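Local coordinates for EmrA (Aquifex aeolicus, PDB 4TKO), which is the periplasmic adaptor of a major facilitator superfamily multidrug efflux pump and probably takes part in exporting drugs and other foreign compounds, at residues 116-127 against 147-158. Numbering follows the deposited sequence.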
# COMPACT_ATOMS: atom_id res chain seq x y z
N VAL A 116 -55.21 34.23 32.53
CA VAL A 116 -56.14 33.84 33.57
C VAL A 116 -55.60 34.23 34.94
O VAL A 116 -56.36 34.67 35.82
CB VAL A 116 -56.42 32.33 33.53
CG1 VAL A 116 -56.71 31.79 34.92
CG2 VAL A 116 -57.57 32.05 32.57
N GLU A 117 -54.30 34.09 35.14
CA GLU A 117 -53.69 34.47 36.40
C GLU A 117 -53.72 35.98 36.59
O GLU A 117 -53.61 36.47 37.72
CB GLU A 117 -52.25 33.96 36.49
CG GLU A 117 -52.09 32.73 37.37
CD GLU A 117 -52.30 33.04 38.85
OE1 GLU A 117 -52.60 34.21 39.19
OE2 GLU A 117 -52.15 32.10 39.67
N GLU A 118 -53.88 36.72 35.49
CA GLU A 118 -54.04 38.17 35.56
C GLU A 118 -55.41 38.54 36.13
O GLU A 118 -55.52 39.32 37.09
CB GLU A 118 -53.87 38.80 34.18
CG GLU A 118 -52.43 39.01 33.78
CD GLU A 118 -51.68 39.91 34.75
OE1 GLU A 118 -51.34 41.06 34.37
OE2 GLU A 118 -51.42 39.48 35.90
N LYS A 119 -56.44 37.98 35.51
CA LYS A 119 -57.80 38.13 35.98
C LYS A 119 -57.94 37.71 37.44
O LYS A 119 -58.50 38.46 38.24
CB LYS A 119 -58.75 37.30 35.10
CG LYS A 119 -58.88 37.83 33.68
CD LYS A 119 -59.68 36.89 32.80
CE LYS A 119 -59.68 37.39 31.36
NZ LYS A 119 -60.60 36.64 30.46
N ILE A 120 -57.43 36.54 37.80
CA ILE A 120 -57.56 36.08 39.17
C ILE A 120 -56.98 37.08 40.17
O ILE A 120 -57.47 37.20 41.28
CB ILE A 120 -56.89 34.71 39.39
CG1 ILE A 120 -57.78 33.59 38.87
CG2 ILE A 120 -56.64 34.47 40.87
CD1 ILE A 120 -57.20 32.20 39.12
N LYS A 121 -55.94 37.80 39.77
CA LYS A 121 -55.33 38.77 40.67
C LYS A 121 -56.33 39.88 41.00
O LYS A 121 -56.46 40.29 42.15
CB LYS A 121 -54.05 39.35 40.07
CG LYS A 121 -52.80 38.91 40.81
CD LYS A 121 -51.54 39.47 40.18
CE LYS A 121 -51.35 38.97 38.76
NZ LYS A 121 -50.20 39.63 38.06
N LEU A 122 -57.03 40.35 39.97
CA LEU A 122 -58.01 41.42 40.11
C LEU A 122 -59.22 40.99 40.92
O LEU A 122 -59.55 41.61 41.93
CB LEU A 122 -58.46 41.92 38.74
CG LEU A 122 -57.37 42.69 37.99
CD1 LEU A 122 -57.91 43.33 36.71
CD2 LEU A 122 -56.73 43.73 38.92
N VAL A 123 -59.89 39.94 40.45
CA VAL A 123 -61.04 39.38 41.14
C VAL A 123 -60.74 38.98 42.60
O VAL A 123 -61.64 39.00 43.43
CB VAL A 123 -61.60 38.15 40.39
CG1 VAL A 123 -62.60 37.42 41.25
CG2 VAL A 123 -62.25 38.57 39.08
N LYS A 124 -59.50 38.63 42.91
CA LYS A 124 -59.15 38.35 44.30
C LYS A 124 -59.30 39.61 45.14
O LYS A 124 -59.85 39.58 46.24
CB LYS A 124 -57.73 37.80 44.44
CG LYS A 124 -57.68 36.29 44.59
CD LYS A 124 -56.26 35.82 44.89
CE LYS A 124 -55.70 36.51 46.13
NZ LYS A 124 -54.34 35.99 46.45
N LEU A 125 -58.81 40.72 44.61
CA LEU A 125 -58.98 42.01 45.26
C LEU A 125 -60.46 42.39 45.40
O LEU A 125 -60.90 42.82 46.46
CB LEU A 125 -58.21 43.10 44.51
CG LEU A 125 -56.71 42.82 44.49
CD1 LEU A 125 -55.96 44.02 43.96
CD2 LEU A 125 -56.18 42.41 45.87
N ASP A 126 -61.23 42.24 44.33
CA ASP A 126 -62.66 42.55 44.40
C ASP A 126 -63.28 41.72 45.50
O ASP A 126 -64.02 42.23 46.33
CB ASP A 126 -63.37 42.29 43.07
CG ASP A 126 -63.15 43.41 42.06
OD1 ASP A 126 -62.78 44.53 42.48
OD2 ASP A 126 -63.37 43.16 40.85
N TRP A 127 -62.95 40.43 45.51
CA TRP A 127 -63.43 39.49 46.51
C TRP A 127 -63.13 39.97 47.93
O TRP A 127 -64.05 40.09 48.75
CB TRP A 127 -62.81 38.11 46.26
CG TRP A 127 -63.54 36.98 46.92
CD1 TRP A 127 -64.56 36.23 46.38
CD2 TRP A 127 -63.30 36.46 48.23
NE1 TRP A 127 -64.97 35.28 47.29
CE2 TRP A 127 -64.21 35.39 48.44
CE3 TRP A 127 -62.41 36.79 49.27
CZ2 TRP A 127 -64.26 34.66 49.63
CZ3 TRP A 127 -62.45 36.06 50.45
CH2 TRP A 127 -63.38 35.01 50.62
N VAL A 147 -69.30 37.90 42.99
CA VAL A 147 -67.85 37.95 42.84
C VAL A 147 -67.25 36.59 43.17
O VAL A 147 -66.46 36.05 42.41
CB VAL A 147 -67.23 39.04 43.76
CG1 VAL A 147 -65.72 38.84 43.95
CG2 VAL A 147 -67.54 40.43 43.21
N ASP A 148 -67.67 36.03 44.30
CA ASP A 148 -67.16 34.75 44.79
C ASP A 148 -67.27 33.62 43.75
O ASP A 148 -66.32 32.85 43.57
CB ASP A 148 -67.88 34.35 46.07
CG ASP A 148 -67.68 32.89 46.42
OD1 ASP A 148 -68.47 32.05 45.92
OD2 ASP A 148 -66.75 32.58 47.21
N THR A 149 -68.40 33.51 43.07
CA THR A 149 -68.53 32.40 42.15
C THR A 149 -67.83 32.70 40.83
O THR A 149 -67.43 31.78 40.12
CB THR A 149 -70.00 32.02 41.89
OG1 THR A 149 -70.59 32.96 40.98
CG2 THR A 149 -70.78 31.93 43.22
N ASN A 150 -67.65 33.97 40.51
CA ASN A 150 -66.80 34.31 39.37
C ASN A 150 -65.35 33.91 39.64
O ASN A 150 -64.63 33.48 38.74
CB ASN A 150 -66.85 35.80 39.04
CG ASN A 150 -65.83 36.19 37.98
OD1 ASN A 150 -65.61 35.46 37.01
ND2 ASN A 150 -65.18 37.34 38.18
N LEU A 151 -64.92 34.05 40.89
CA LEU A 151 -63.56 33.69 41.27
C LEU A 151 -63.39 32.19 41.24
O LEU A 151 -62.31 31.68 40.96
CB LEU A 151 -63.21 34.23 42.66
CG LEU A 151 -61.82 33.82 43.17
CD1 LEU A 151 -60.71 34.59 42.47
CD2 LEU A 151 -61.70 33.97 44.68
N LYS A 152 -64.47 31.48 41.55
CA LYS A 152 -64.42 30.02 41.55
C LYS A 152 -64.22 29.53 40.12
O LYS A 152 -63.37 28.67 39.87
CB LYS A 152 -65.70 29.44 42.17
CG LYS A 152 -65.66 29.35 43.70
CD LYS A 152 -67.05 29.06 44.27
CE LYS A 152 -66.99 28.47 45.69
NZ LYS A 152 -66.25 29.31 46.69
N VAL A 153 -64.98 30.10 39.19
CA VAL A 153 -64.85 29.77 37.78
C VAL A 153 -63.41 29.94 37.31
O VAL A 153 -62.78 29.00 36.83
CB VAL A 153 -65.77 30.63 36.91
CG1 VAL A 153 -65.45 30.44 35.43
CG2 VAL A 153 -67.23 30.31 37.21
N LEU A 154 -62.89 31.16 37.45
CA LEU A 154 -61.50 31.45 37.10
C LEU A 154 -60.50 30.52 37.81
O LEU A 154 -59.45 30.21 37.26
CB LEU A 154 -61.17 32.91 37.44
CG LEU A 154 -61.30 33.97 36.34
CD1 LEU A 154 -62.67 33.94 35.70
CD2 LEU A 154 -61.00 35.36 36.89
N LEU A 155 -60.83 30.07 39.01
CA LEU A 155 -59.86 29.31 39.80
C LEU A 155 -59.77 27.86 39.33
O LEU A 155 -58.71 27.24 39.44
CB LEU A 155 -60.20 29.34 41.29
CG LEU A 155 -59.36 30.31 42.13
CD1 LEU A 155 -59.56 30.08 43.61
CD2 LEU A 155 -57.88 30.20 41.78
N HIS A 156 -60.88 27.33 38.83
CA HIS A 156 -60.90 25.94 38.39
C HIS A 156 -60.82 25.87 36.87
O HIS A 156 -60.77 24.79 36.28
CB HIS A 156 -62.13 25.21 38.95
CG HIS A 156 -63.22 24.98 37.95
ND1 HIS A 156 -64.21 25.92 37.70
CD2 HIS A 156 -63.50 23.92 37.16
CE1 HIS A 156 -65.04 25.44 36.79
NE2 HIS A 156 -64.63 24.23 36.44
N GLU A 157 -60.78 27.03 36.23
CA GLU A 157 -60.38 27.09 34.83
C GLU A 157 -58.89 27.39 34.79
O GLU A 157 -58.28 27.49 33.73
CB GLU A 157 -61.20 28.13 34.05
CG GLU A 157 -60.42 29.35 33.61
CD GLU A 157 -61.22 30.24 32.66
OE1 GLU A 157 -62.46 30.34 32.82
OE2 GLU A 157 -60.60 30.83 31.74
N ARG A 158 -58.29 27.53 35.98
CA ARG A 158 -56.86 27.72 36.10
C ARG A 158 -56.16 26.38 36.17
O ARG A 158 -55.38 26.05 35.28
CB ARG A 158 -56.50 28.54 37.34
CG ARG A 158 -55.08 28.26 37.84
CD ARG A 158 -54.55 29.35 38.76
NE ARG A 158 -54.99 29.19 40.14
CZ ARG A 158 -54.50 29.89 41.16
NH1 ARG A 158 -53.55 30.79 40.95
NH2 ARG A 158 -54.95 29.70 42.40
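V116 packs its CG1 near R158 CB where helix 102-135, late in the outgoing arm, meets helix 141-156, the start of the returning arm, of the long antiparallel α-helical hairpin of this membrane fusion protein, near the far end from the β-domains; the segment axes come within 9.4 Å at 155°. One residue on, E117 OE2 meets R158 NH1 at the guanidinium edge in a salt bridge, modelled implausibly short, so its detailed geometry is doubtful. I120 lays CD1 over one face of that guanidinium, offset toward its rim, and its CG1 slides past L154 CB at 3.7 Å. V123 is a classic coiled-coil knob, set into the hole formed by V147, N150, L151 and L154: with CG1 anti to the backbone N (chi1 168°), that methyl lies 3.5 Å from L151 CB, while CG2 turns to N150 ND2. L151 answers as the reciprocal knob, among I120, V123, K124 and W127. W127 closes the segment. V147 CG1 lies against its CA, L151 CD2 sits over the five-membered ring in a CH-pi contact, and F144 meets the indole with its own ring. At the indole edge, NE1 of W127 donates nearly in the ring plane to the anti lone pair of D148 OD2, 3.2 Å away.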